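Local coordinates for protein endoglucanase (Bacillus akibai, PDB 1UWW) that hydrolyses internal beta-1,4-glucosidic bonds of cellulose, the chain here being its family 28 carbohydrate-binding module, specific for non-crystalline cellulose, at residues Asn108-Pro113 with Met167-Asp172; Ala122-Thr127 with Val151-Asn156; Val8-Lys13 with Thr40-Glu45; Leu81-Asn86 with Ile157-Leu162. All blocks are in the same frame, centred on the assembly; numbering follows the deposited sequence. Where two conformers were deposited one is given.

Contact 1: residues Asn108-Pro113 with Met167-Asp172; sequences NLVFQP and MIIFAD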
loop_
_atom_site.group_PDB
_atom_site.type_symbol
_atom_site.label_atom_id
_atom_site.label_comp_id
_atom_site.label_asym_id
_atom_site.label_seq_id
_atom_site.Cartn_x
_atom_site.Cartn_y
_atom_site.Cartn_z
ATOM N N ASN A 108 -0.266 6.811 -0.345
ATOM C CA ASN A 108 -1.583 6.347 0.051
ATOM C C ASN A 108 -2.551 7.485 0.192
ATOM O O ASN A 108 -2.193 8.626 0.423
ATOM C CB ASN A 108 -1.502 5.577 1.374
ATOM C CG ASN A 108 -0.894 4.177 1.212
ATOM O OD1 ASN A 108 0.232 3.962 1.609
ATOM N ND2 ASN A 108 -1.621 3.266 0.522
ATOM N N LEU A 109 -3.817 7.165 -0.016
ATOM C CA LEU A 109 -4.895 8.140 -0.010
ATOM C C LEU A 109 -5.929 7.714 1.022
ATOM O O LEU A 109 -6.421 6.583 0.990
ATOM C CB LEU A 109 -5.516 8.175 -1.395
ATOM C CG LEU A 109 -6.738 9.053 -1.617
ATOM C CD1 LEU A 109 -6.412 10.510 -1.474
ATOM C CD2 LEU A 109 -7.339 8.805 -3.028
ATOM N N VAL A 110 -6.277 8.631 1.907
ATOM C CA VAL A 110 -7.176 8.399 3.029
ATOM C C VAL A 110 -8.226 9.492 3.046
ATOM O O VAL A 110 -7.947 10.650 2.722
ATOM C CB VAL A 110 -6.412 8.391 4.375
ATOM C CG1 VAL A 110 -7.357 8.268 5.579
ATOM C CG2 VAL A 110 -5.385 7.283 4.369
ATOM N N PHE A 111 -9.468 9.125 3.344
ATOM C CA PHE A 111 -10.513 10.068 3.686
ATOM C C PHE A 111 -10.990 9.806 5.096
ATOM O O PHE A 111 -10.781 8.722 5.647
ATOM C CB PHE A 111 -11.713 9.942 2.730
ATOM C CG PHE A 111 -11.367 10.132 1.289
ATOM C CD1 PHE A 111 -11.134 11.396 0.766
ATOM C CD2 PHE A 111 -11.266 9.052 0.440
ATOM C CE1 PHE A 111 -10.817 11.546 -0.579
ATOM C CE2 PHE A 111 -10.956 9.224 -0.893
ATOM C CZ PHE A 111 -10.729 10.463 -1.377
ATOM N N GLN A 112 -11.645 10.779 5.686
ATOM C CA GLN A 112 -12.146 10.619 7.049
ATOM C C GLN A 112 -13.655 10.923 7.185
ATOM O O GLN A 112 -14.047 11.841 7.921
ATOM C CB GLN A 112 -11.312 11.499 7.982
ATOM C CG GLN A 112 -9.819 11.243 7.921
ATOM C CD GLN A 112 -9.119 11.771 9.142
ATOM O OE1 GLN A 112 -8.541 12.846 9.115
ATOM N NE2 GLN A 112 -9.204 11.028 10.234
ATOM N N PRO A 113 -14.503 10.132 6.534
ATOM C CA PRO A 113 -15.961 10.308 6.650
ATOM C C PRO A 113 -16.435 10.031 8.088
ATOM O O PRO A 113 -16.191 8.946 8.585
ATOM C CB PRO A 113 -16.542 9.242 5.712
ATOM C CG PRO A 113 -15.424 8.251 5.507
ATOM C CD PRO A 113 -14.151 8.979 5.694
HETATM N N MSE A 167 -6.462 13.105 3.026
HETATM C CA MSE A 167 -4.951 13.156 3.128
HETATM C C MSE A 167 -4.245 12.230 2.162
HETATM O O MSE A 167 -4.770 11.167 1.732
HETATM C CB MSE A 167 -4.406 12.813 4.564
HETATM C CG MSE A 167 -5.209 13.627 5.733
HETATM SE SE MSE A 167 -5.203 12.866 7.513
HETATM C CE MSE A 167 -3.515 11.990 7.300
ATOM N N ILE A 168 -3.037 12.657 1.866
ATOM C CA ILE A 168 -2.143 11.962 0.951
ATOM C C ILE A 168 -0.872 11.747 1.735
ATOM O O ILE A 168 -0.250 12.727 2.192
ATOM C CB ILE A 168 -1.880 12.746 -0.360
ATOM C CG1 ILE A 168 -3.210 13.093 -1.038
ATOM C CG2 ILE A 168 -1.035 11.921 -1.275
ATOM C CD1 ILE A 168 -3.062 13.941 -2.249
ATOM N N ILE A 169 -0.485 10.492 1.892
ATOM C CA ILE A 169 0.660 10.086 2.699
ATOM C C ILE A 169 1.756 9.632 1.782
ATOM O O ILE A 169 1.526 8.793 0.908
ATOM C CB ILE A 169 0.240 8.953 3.654
ATOM C CG1 ILE A 169 -0.876 9.433 4.592
ATOM C CG2 ILE A 169 1.461 8.514 4.485
ATOM C CD1 ILE A 169 -1.538 8.364 5.401
ATOM N N PHE A 170 2.964 10.156 1.966
ATOM C CA PHE A 170 4.125 9.876 1.114
ATOM C C PHE A 170 5.142 9.112 1.947
ATOM O O PHE A 170 6.011 9.720 2.603
ATOM C CB PHE A 170 4.725 11.168 0.572
ATOM C CG PHE A 170 3.793 11.953 -0.301
ATOM C CD1 PHE A 170 2.884 12.822 0.245
ATOM C CD2 PHE A 170 3.828 11.830 -1.686
ATOM C CE1 PHE A 170 2.045 13.594 -0.540
ATOM C CE2 PHE A 170 2.977 12.587 -2.485
ATOM C CZ PHE A 170 2.090 13.462 -1.908
ATOM N N ALA A 171 5.058 7.794 1.974
ATOM C CA ALA A 171 5.830 6.984 2.927
ATOM C C ALA A 171 7.121 6.426 2.341
ATOM O O ALA A 171 7.183 6.001 1.200
ATOM C CB ALA A 171 4.976 5.850 3.430
ATOM N N ASP A 172 8.156 6.412 3.168
ATOM C CA ASP A 172 9.463 5.860 2.848
ATOM C C ASP A 172 9.418 4.342 2.798
ATOM O O ASP A 172 8.875 3.702 3.702
ATOM C CB ASP A 172 10.417 6.307 3.958
ATOM C CG ASP A 172 11.869 6.015 3.678
ATOM O OD1 ASP A 172 12.271 5.712 2.550
ATOM O OD2 ASP A 172 12.666 6.098 4.651
#
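Val110 and Ile169 meet on one face of a beta sheet, where methyl CG2 of Val110 comes within 4.1 Å of CD1 of Ile169, the two side chains slanting across each other. Ile169 reaches this far because CG1 lies on the backbone N side with the chain straight beyond it, so that CD1 runs back toward the valine. On the same face the CB atoms of Asn108 and Ile169 lie 4.4 Å apart, while the amide end of Asn108 turns off to donate to Thr125. The other face, to which every second residue of a beta strand turns, holds the next pair: CD1 of Leu109 meets CG1 of Ile168 at 4.1 Å. Strands 104-111 and 165-173 lie at the heart of one of the two sheets of this beta-sandwich binding module, and their antiparallel pairing shows in the alternation of bonding. Asn108 and Ile169 exchange two backbone bonds, Asn108 N to Ile169 O at 3.0 Å and the straighter Ile169 N to Asn108 O at 2.9 Å (171°). A second such pair joins Val110 and selenomethionine Met167. Between them Leu109 and Ile168 form the non-hydrogen-bonded pair, their CA atoms 4.8 Å apart, with Ile168 packing onward against Ile107.

Contact 2: residues Ala122-Thr127 with Val151-Asn156; sequences APKTYT and VRDITN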
loop_
_atom_site.group_PDB
_atom_site.type_symbol
_atom_site.label_atom_id
_atom_site.label_comp_id
_atom_site.label_asym_id
_atom_site.label_seq_id
_atom_site.Cartn_x
_atom_site.Cartn_y
_atom_site.Cartn_z
ATOM N N ALA A 122 -7.978 4.193 0.198
ATOM C CA ALA A 122 -7.991 3.561 -1.102
ATOM C C ALA A 122 -7.166 2.281 -0.980
ATOM O O ALA A 122 -6.052 2.298 -0.411
ATOM C CB ALA A 122 -7.416 4.458 -2.151
ATOM N N PRO A 123 -7.701 1.146 -1.423
ATOM C CA PRO A 123 -7.008 -0.108 -1.186
ATOM C C PRO A 123 -5.655 -0.270 -1.832
ATOM O O PRO A 123 -4.792 -0.918 -1.255
ATOM C CB PRO A 123 -8.010 -1.163 -1.670
ATOM C CG PRO A 123 -8.945 -0.515 -2.488
ATOM C CD PRO A 123 -9.032 0.920 -2.026
ATOM N N LYS A 124 -5.420 0.327 -2.988
ATOM C CA LYS A 124 -4.179 0.129 -3.731
ATOM C C LYS A 124 -3.182 1.265 -3.516
ATOM O O LYS A 124 -3.463 2.415 -3.802
ATOM C CB LYS A 124 -4.466 -0.040 -5.218
ATOM C CG LYS A 124 -5.333 -1.246 -5.498
ATOM C CD LYS A 124 -6.202 -1.067 -6.739
ATOM C CE LYS A 124 -7.637 -1.465 -6.473
ATOM N NZ LYS A 124 -8.555 -0.316 -6.375
ATOM N N THR A 125 -2.013 0.918 -3.013
ATOM C CA THR A 125 -0.907 1.846 -2.884
ATOM C C THR A 125 -0.286 2.186 -4.244
ATOM O O THR A 125 -0.165 1.287 -5.083
ATOM C CB THR A 125 0.094 1.139 -2.010
ATOM O OG1 THR A 125 -0.539 0.829 -0.757
ATOM C CG2 THR A 125 1.287 2.035 -1.689
ATOM N N TYR A 126 0.083 3.451 -4.470
ATOM C CA TYR A 126 0.831 3.888 -5.646
ATOM C C TYR A 126 2.301 3.977 -5.256
ATOM O O TYR A 126 2.675 4.762 -4.394
ATOM C CB TYR A 126 0.341 5.257 -6.165
ATOM C CG TYR A 126 0.987 5.658 -7.467
ATOM C CD1 TYR A 126 2.241 6.244 -7.485
ATOM C CD2 TYR A 126 0.377 5.359 -8.687
ATOM C CE1 TYR A 126 2.861 6.579 -8.661
ATOM C CE2 TYR A 126 0.993 5.680 -9.891
ATOM C CZ TYR A 126 2.254 6.309 -9.859
ATOM O OH TYR A 126 2.924 6.656 -11.012
ATOM N N THR A 127 3.156 3.233 -5.922
ATOM C CA THR A 127 4.541 3.084 -5.514
ATOM C C THR A 127 5.476 3.643 -6.590
ATOM O O THR A 127 5.329 3.319 -7.787
ATOM C CB THR A 127 4.833 1.601 -5.221
ATOM O OG1 THR A 127 3.998 1.148 -4.157
ATOM C CG2 THR A 127 6.288 1.387 -4.775
ATOM N N VAL A 151 -10.547 5.033 -6.360
ATOM C CA VAL A 151 -11.480 5.207 -5.246
ATOM C C VAL A 151 -12.849 4.538 -5.458
ATOM O O VAL A 151 -13.633 4.437 -4.521
ATOM C CB VAL A 151 -11.684 6.698 -4.897
ATOM C CG1 VAL A 151 -10.374 7.312 -4.378
ATOM C CG2 VAL A 151 -12.199 7.501 -6.090
ATOM N N ARG A 152 -13.122 4.116 -6.682
ATOM C CA ARG A 152 -14.293 3.291 -6.988
ATOM C C ARG A 152 -14.265 2.023 -6.143
ATOM O O ARG A 152 -15.316 1.540 -5.699
ATOM C CB ARG A 152 -14.311 2.984 -8.481
ATOM C CG ARG A 152 -15.509 2.162 -8.958
ATOM C CD ARG A 152 -16.840 2.688 -8.514
ATOM N NE ARG A 152 -16.997 4.122 -8.718
ATOM C CZ ARG A 152 -17.957 4.842 -8.152
ATOM N NH1 ARG A 152 -18.857 4.249 -7.378
ATOM N NH2 ARG A 152 -18.047 6.152 -8.314
ATOM N N ASP A 153 -13.067 1.538 -5.849
ATOM C CA ASP A 153 -12.871 0.302 -5.092
ATOM C C ASP A 153 -13.012 0.448 -3.585
ATOM O O ASP A 153 -12.886 -0.553 -2.859
ATOM C CB ASP A 153 -11.535 -0.333 -5.488
ATOM C CG ASP A 153 -11.575 -0.916 -6.908
ATOM O OD1 ASP A 153 -12.695 -1.044 -7.465
ATOM O OD2 ASP A 153 -10.567 -1.245 -7.558
ATOM N N ILE A 154 -13.330 1.637 -3.081
ATOM C CA ILE A 154 -13.638 1.805 -1.658
ATOM C C ILE A 154 -15.089 1.430 -1.448
ATOM O O ILE A 154 -15.986 2.181 -1.794
ATOM C CB ILE A 154 -13.350 3.266 -1.186
ATOM C CG1 ILE A 154 -11.874 3.631 -1.399
ATOM C CG2 ILE A 154 -13.677 3.454 0.300
ATOM C CD1 ILE A 154 -11.544 5.090 -1.189
ATOM N N THR A 155 -15.320 0.277 -0.830
ATOM C CA THR A 155 -16.687 -0.197 -0.620
ATOM C C THR A 155 -17.362 0.397 0.584
ATOM O O THR A 155 -18.590 0.348 0.646
ATOM C CB THR A 155 -16.754 -1.714 -0.492
ATOM O OG1 THR A 155 -15.986 -2.144 0.642
ATOM C CG2 THR A 155 -16.143 -2.388 -1.720
ATOM N N ASN A 156 -16.613 0.974 1.519
ATOM C CA ASN A 156 -17.220 1.544 2.727
ATOM C C ASN A 156 -17.564 3.014 2.598
ATOM O O ASN A 156 -17.763 3.714 3.595
ATOM C CB ASN A 156 -16.324 1.332 3.938
ATOM C CG ASN A 156 -16.665 0.072 4.690
ATOM O OD1 ASN A 156 -17.845 -0.269 4.878
ATOM N ND2 ASN A 156 -15.644 -0.615 5.143
#
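A salt bridge beside a small apolar seam defines this contact, in which Ala122-Lys124, at the irregular part of strand 120-129, meets the loop that follows strand 142-150. That loop opens with a type I turn from Val151 to Ile154, closed by Ile154 N to Val151 O; the turn presents Asp153 and Ile154 side by side. Ile154 slants across the proline ring, CG1 4.0 Å from Pro123 CD, and its terminal CD1 reaches Ala122 CB at 4.3 Å. Pro123 crosses Asp153 at about a right angle, with ring atom CG 4.0 Å from Asp153 CB, so the ring packs against the aliphatic root of the aspartate. Beyond it Lys124, bent at its last two torsions (chi3 -133°, chi4 107°), curls its amine back to Asp153. As modelled, Lys124 NZ lies on the anti side of Asp153 OD2, but at 2.5 Å the pair is too short for this detail to be relied on. Asn150 braces the turn by accepting from Asp153 N. Lys124 also packs on Trp68 of the second subunit, beside Thr125, whose hydroxyl is hydrogen-bonded to Thr125 of that subunit. Within the chain, Ala122 bonds through its backbone to Leu109 of strand 104-111 and rests on Ile149, so the contact joins the edge strand 120-129 of one sheet to the loop leaving strand 142-150 of the other.

Contact 3: residues Val8-Lys13 with Thr40-Glu45; sequences VVHDPK and TALTIE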
loop_
_atom_site.group_PDB
_atom_site.type_symbol
_atom_site.label_atom_id
_atom_site.label_comp_id
_atom_site.label_asym_id
_atom_site.label_seq_id
_atom_site.Cartn_x
_atom_site.Cartn_y
_atom_site.Cartn_z
ATOM N N VAL A 8 7.843 28.305 10.897
ATOM C CA VAL A 8 7.941 28.082 9.427
ATOM C C VAL A 8 6.835 28.859 8.715
ATOM O O VAL A 8 5.692 28.899 9.180
ATOM C CB VAL A 8 7.907 26.561 9.108
ATOM C CG1 VAL A 8 7.271 26.249 7.743
ATOM C CG2 VAL A 8 9.319 25.980 9.185
ATOM N N VAL A 9 7.203 29.466 7.587
ATOM C CA VAL A 9 6.304 30.288 6.776
ATOM C C VAL A 9 5.932 29.609 5.440
ATOM O O VAL A 9 6.764 29.368 4.565
ATOM C CB VAL A 9 6.902 31.685 6.487
ATOM C CG1 VAL A 9 5.992 32.483 5.523
ATOM C CG2 VAL A 9 7.143 32.448 7.803
ATOM N N HIS A 10 4.652 29.341 5.307
ATOM C CA HIS A 10 4.113 28.785 4.076
ATOM C C HIS A 10 3.632 29.898 3.184
ATOM O O HIS A 10 3.413 31.019 3.636
ATOM C CB HIS A 10 2.954 27.888 4.421
ATOM C CG HIS A 10 3.301 26.849 5.429
ATOM N ND1 HIS A 10 4.145 25.796 5.150
ATOM C CD2 HIS A 10 2.960 26.722 6.734
ATOM C CE1 HIS A 10 4.257 25.030 6.221
ATOM N NE2 HIS A 10 3.559 25.579 7.199
ATOM N N ASP A 11 3.444 29.602 1.910
ATOM C CA ASP A 11 2.657 30.468 1.049
ATOM C C ASP A 11 1.192 30.528 1.555
ATOM O O ASP A 11 0.756 29.699 2.360
ATOM C CB ASP A 11 2.703 29.975 -0.401
ATOM C CG ASP A 11 3.907 30.485 -1.165
ATOM O OD1 ASP A 11 4.728 31.278 -0.631
ATOM O OD2 ASP A 11 4.144 30.163 -2.342
ATOM N N PRO A 12 0.419 31.521 1.112
ATOM C CA PRO A 12 -0.953 31.688 1.608
ATOM C C PRO A 12 -1.803 30.410 1.428
ATOM O O PRO A 12 -1.694 29.772 0.370
ATOM C CB PRO A 12 -1.486 32.845 0.759
ATOM C CG PRO A 12 -0.284 33.606 0.365
ATOM C CD PRO A 12 0.778 32.567 0.125
ATOM N N LYS A 13 -2.569 30.022 2.443
ATOM C CA LYS A 13 -3.367 28.794 2.388
ATOM C C LYS A 13 -4.478 28.879 1.349
ATOM O O LYS A 13 -4.730 27.913 0.627
ATOM C CB LYS A 13 -3.955 28.441 3.755
ATOM C CG LYS A 13 -4.715 27.120 3.768
ATOM C CD LYS A 13 -5.123 26.736 5.168
ATOM C CE LYS A 13 -5.770 25.374 5.193
ATOM N NZ LYS A 13 -5.747 24.845 6.578
ATOM N N THR A 40 7.833 21.190 6.833
ATOM C CA THR A 40 8.641 22.198 6.130
ATOM C C THR A 40 7.762 23.163 5.296
ATOM O O THR A 40 6.601 22.891 5.026
ATOM C CB THR A 40 9.744 21.497 5.188
ATOM O OG1 THR A 40 9.133 20.662 4.184
ATOM C CG2 THR A 40 10.673 20.548 5.937
ATOM N N ALA A 41 8.320 24.285 4.863
ATOM C CA ALA A 41 7.580 25.271 4.082
ATOM C C ALA A 41 6.907 24.655 2.833
ATOM O O ALA A 41 7.564 24.010 2.003
ATOM C CB ALA A 41 8.514 26.388 3.647
ATOM N N LEU A 42 5.608 24.894 2.732
ATOM C CA LEU A 42 4.798 24.535 1.569
ATOM C C LEU A 42 4.632 25.798 0.746
ATOM O O LEU A 42 4.010 26.768 1.203
ATOM C CB LEU A 42 3.420 24.050 1.991
ATOM C CG LEU A 42 3.272 22.633 2.497
ATOM C CD1 LEU A 42 1.949 22.438 3.230
ATOM C CD2 LEU A 42 3.372 21.657 1.341
ATOM N N THR A 43 5.204 25.806 -0.439
ATOM C CA THR A 43 5.154 26.968 -1.326
ATOM C C THR A 43 4.676 26.583 -2.716
ATOM O O THR A 43 4.567 25.400 -3.060
ATOM C CB THR A 43 6.523 27.663 -1.418
ATOM O OG1 THR A 43 7.477 26.758 -1.962
ATOM C CG2 THR A 43 7.030 28.089 -0.028
ATOM N N ILE A 44 4.368 27.577 -3.521
ATOM C CA ILE A 44 3.966 27.336 -4.883
ATOM C C ILE A 44 5.178 27.570 -5.792
ATOM O O ILE A 44 5.769 28.656 -5.781
ATOM C CB ILE A 44 2.786 28.265 -5.274
ATOM C CG1 ILE A 44 1.569 28.096 -4.337
ATOM C CG2 ILE A 44 2.393 27.995 -6.736
ATOM C CD1 ILE A 44 1.164 26.670 -4.063
ATOM N N GLU A 45 5.560 26.563 -6.566
ATOM C CA GLU A 45 6.764 26.595 -7.392
ATOM C C GLU A 45 6.450 26.047 -8.798
ATOM O O GLU A 45 5.567 25.210 -8.980
ATOM C CB GLU A 45 7.896 25.792 -6.745
ATOM C CG GLU A 45 8.208 26.154 -5.298
ATOM C CD GLU A 45 8.829 27.521 -5.123
ATOM O OE1 GLU A 45 9.294 28.121 -6.137
ATOM O OE2 GLU A 45 8.812 27.981 -3.951
HETATM O O HOH W 1 6.009 30.769 -4.111
#
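Hydrogen bonds dominate where His10 and Asp11 run beside Ala41-Ile44, the two backbones heading almost the same way, 13° apart. Just one of the three joins backbone to backbone: Asp11 N donates to Leu42 O at 3.0 Å. The other two use side chains as acceptors for amides of the neighbouring segment. Leu42 N points at His10 ND1 (3.0 Å, 166°), lying exactly in the ring plane, so ND1 acts as the acceptor and carries no proton of its own. The CG of His10 lies beside its backbone N (chi1 -54°), a turn that brings the ring edge to Leu42 N, with CE1 facing Thr40 O. Ile44 N meets Asp11 OD2 at 2.9 Å, approaching from above the carboxylate plane. That oxygen also accepts from a water at 2.6 Å, which donates in turn to Ile44 O; Ile44 N is thus tied directly, and Ile44 O through the water, to the same oxygen. Van der Waals contact brings Asp11 OD2 3.6 Å from Thr43 CB. Apolar contact is slighter: Val8 CG1 touches Ala41 CB at 4.3 Å. The ring of His10 further meets that of Trp32, whose NE1 donates to Thr40 O, and the side chain of Ile44 is about 7 Å from a bound calcium ion. On its other side strand 43-47 pairs with strand 50-58, so the N-terminal segment lies along the outer flank of an edge strand of the six-stranded sheet.

Contact 4: residues Leu81-Asn86 with Ile157-Leu162; sequences LVRGEN and IQDDTL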
loop_
_atom_site.group_PDB
_atom_site.type_symbol
_atom_site.label_atom_id
_atom_site.label_comp_id
_atom_site.label_asym_id
_atom_site.label_seq_id
_atom_site.Cartn_x
_atom_site.Cartn_y
_atom_site.Cartn_z
ATOM N N LEU A 81 -17.225 17.242 -0.035
ATOM C CA LEU A 81 -16.215 16.394 -0.646
ATOM C C LEU A 81 -16.798 15.006 -0.795
ATOM O O LEU A 81 -17.063 14.341 0.204
ATOM C CB LEU A 81 -14.956 16.345 0.223
ATOM C CG LEU A 81 -13.740 15.618 -0.335
ATOM C CD1 LEU A 81 -13.176 16.348 -1.546
ATOM C CD2 LEU A 81 -12.661 15.515 0.751
ATOM N N VAL A 82 -17.029 14.606 -2.030
ATOM C CA VAL A 82 -17.664 13.335 -2.338
ATOM C C VAL A 82 -17.006 12.700 -3.556
ATOM O O VAL A 82 -16.448 13.390 -4.416
ATOM C CB VAL A 82 -19.198 13.469 -2.567
ATOM C CG1 VAL A 82 -19.898 14.035 -1.335
ATOM C CG2 VAL A 82 -19.511 14.294 -3.837
ATOM N N ARG A 83 -17.118 11.380 -3.648
ATOM C CA ARG A 83 -16.643 10.649 -4.805
ATOM C C ARG A 83 -17.481 10.897 -6.046
ATOM O O ARG A 83 -16.979 10.940 -7.166
ATOM C CB ARG A 83 -16.621 9.145 -4.526
ATOM C CG ARG A 83 -16.123 8.272 -5.680
ATOM C CD ARG A 83 -15.991 6.836 -5.326
ATOM N NE ARG A 83 -17.285 6.265 -4.933
ATOM C CZ ARG A 83 -17.443 5.154 -4.236
ATOM N NH1 ARG A 83 -16.416 4.440 -3.818
ATOM N NH2 ARG A 83 -18.671 4.741 -3.923
ATOM N N GLY A 84 -18.790 10.969 -5.863
ATOM C CA GLY A 84 -19.685 11.049 -7.006
ATOM C C GLY A 84 -19.536 9.837 -7.896
ATOM O O GLY A 84 -19.268 8.729 -7.435
ATOM N N GLU A 85 -19.653 10.053 -9.198
ATOM C CA GLU A 85 -19.459 8.991 -10.173
ATOM C C GLU A 85 -18.008 8.795 -10.612
ATOM O O GLU A 85 -17.706 7.986 -11.463
ATOM C CB GLU A 85 -20.332 9.246 -11.399
ATOM C CG GLU A 85 -21.801 9.000 -11.113
ATOM C CD GLU A 85 -22.720 9.377 -12.272
ATOM O OE1 GLU A 85 -22.471 10.395 -12.956
ATOM O OE2 GLU A 85 -23.720 8.661 -12.473
ATOM N N ASN A 86 -17.107 9.511 -9.970
ATOM C CA ASN A 86 -15.694 9.383 -10.283
ATOM C C ASN A 86 -15.102 8.098 -9.765
ATOM O O ASN A 86 -15.562 7.522 -8.783
ATOM C CB ASN A 86 -14.962 10.573 -9.691
ATOM C CG ASN A 86 -15.373 11.861 -10.349
ATOM O OD1 ASN A 86 -15.155 12.013 -11.547
ATOM N ND2 ASN A 86 -16.007 12.752 -9.609
ATOM N N ILE A 157 -17.615 3.498 1.362
ATOM C CA ILE A 157 -18.265 4.771 1.090
ATOM C C ILE A 157 -19.257 4.550 -0.031
ATOM O O ILE A 157 -19.218 3.554 -0.727
ATOM C CB ILE A 157 -17.273 5.920 0.718
ATOM C CG1 ILE A 157 -16.583 5.642 -0.618
ATOM C CG2 ILE A 157 -16.261 6.189 1.858
ATOM C CD1 ILE A 157 -15.595 6.690 -1.044
ATOM N N GLN A 158 -20.152 5.513 -0.170
ATOM C CA GLN A 158 -21.077 5.584 -1.291
ATOM C C GLN A 158 -20.786 6.844 -2.077
ATOM O O GLN A 158 -19.972 7.676 -1.669
ATOM C CB GLN A 158 -22.480 5.628 -0.736
ATOM C CG GLN A 158 -22.803 4.349 0.005
ATOM C CD GLN A 158 -24.070 4.403 0.761
ATOM O OE1 GLN A 158 -24.429 5.435 1.350
ATOM N NE2 GLN A 158 -24.751 3.271 0.789
ATOM N N ASP A 159 -21.438 7.008 -3.218
ATOM C CA ASP A 159 -21.127 8.136 -4.081
ATOM C C ASP A 159 -21.472 9.478 -3.465
ATOM O O ASP A 159 -20.872 10.493 -3.820
ATOM C CB ASP A 159 -21.830 7.978 -5.431
ATOM C CG ASP A 159 -21.232 6.873 -6.287
ATOM O OD1 ASP A 159 -20.210 6.249 -5.881
ATOM O OD2 ASP A 159 -21.695 6.572 -7.420
ATOM N N ASP A 160 -22.404 9.508 -2.526
ATOM C CA ASP A 160 -22.796 10.735 -1.837
ATOM C C ASP A 160 -22.254 10.870 -0.400
ATOM O O ASP A 160 -22.582 11.809 0.309
ATOM C CB ASP A 160 -24.327 10.917 -1.850
ATOM C CG ASP A 160 -25.065 9.947 -0.943
ATOM O OD1 ASP A 160 -24.485 8.999 -0.367
ATOM O OD2 ASP A 160 -26.301 10.084 -0.774
ATOM N N THR A 161 -21.414 9.942 0.033
ATOM C CA THR A 161 -20.842 10.022 1.386
ATOM C C THR A 161 -19.952 11.257 1.554
ATOM O O THR A 161 -19.029 11.467 0.754
ATOM C CB THR A 161 -19.991 8.801 1.661
ATOM O OG1 THR A 161 -20.800 7.625 1.572
ATOM C CG2 THR A 161 -19.412 8.824 3.088
ATOM N N LEU A 162 -20.182 12.055 2.583
ATOM C CA LEU A 162 -19.342 13.205 2.887
ATOM C C LEU A 162 -18.023 12.687 3.441
ATOM O O LEU A 162 -17.981 12.011 4.456
ATOM C CB LEU A 162 -20.010 14.146 3.880
ATOM C CG LEU A 162 -21.239 14.849 3.303
ATOM C CD1 LEU A 162 -22.002 15.528 4.454
ATOM C CD2 LEU A 162 -20.898 15.839 2.233
HETATM O O HOH W 2 -18.149 9.885 -1.402
HETATM O O HOH W 3 -19.124 1.859 -2.890
#
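Gly84 N donates to Asp159 O at 3.0 Å, on a carbonyl lone pair, and so joins two beta turns, a type II' turn from Arg83 to Asn86 and a type I turn from Gln158 to Thr161. Turn against turn, they fasten together loops at one end of the beta sandwich. Gly84 occupies the second position of its turn with a positive phi of 60°, a conformation that favours glycine. The neighbouring Arg83 extends away from its backbone N and bends at chi3, bringing NE and NH2 side-on to Asp159. Both nitrogens grip the single oxygen OD1, NE at 3.1 Å and NH2 at 2.9 Å, with guanidinium and carboxylate planes at 90° to each other. Arg152 adds a third donor to the same oxygen, so two arginines would be expected to favour the charged carboxylate. Over one guanidinium face lies Ile157, its CG1 3.3 Å above the plane of Arg83 and displaced toward the rim, while NH1 bonds to the carbonyls of Val151 and Ile154. A smaller apolar touch joins Val82 CG1 and Leu162 CD2 at 4.1 Å. Two waters add further polar links: one accepts from Arg83 N and donates to Gln158 O and Thr161 O. A second accepts from Arg83 NH2, at the guanidinium edge, and donates to Ile157 O at 2.7 Å.

Overall arrangement
Contacts 1, 2 and 4 form a continuous cluster, whereas contact 3 stands apart. Contact 2 is nested in the loops closed by contacts 1 and 4. It joins contact 1 where Leu109 O accepts from Ala122 N at 3.0 Å and where Val151 packs on Phe111. Contact 4 meets contact 2 where Arg83 NH1 lies 2.9 Å from Val151 O, and meets contact 1 where Pro113 lies against Thr161 and Leu162. Contact 3, whose Ile44 side chain lies near a calcium ion, has its centre about 29 Å from that of contact 2, on the opposite side of the chain's centre; the side chain of Ile168 in contact 1 is about 13 Å from a calcium ion.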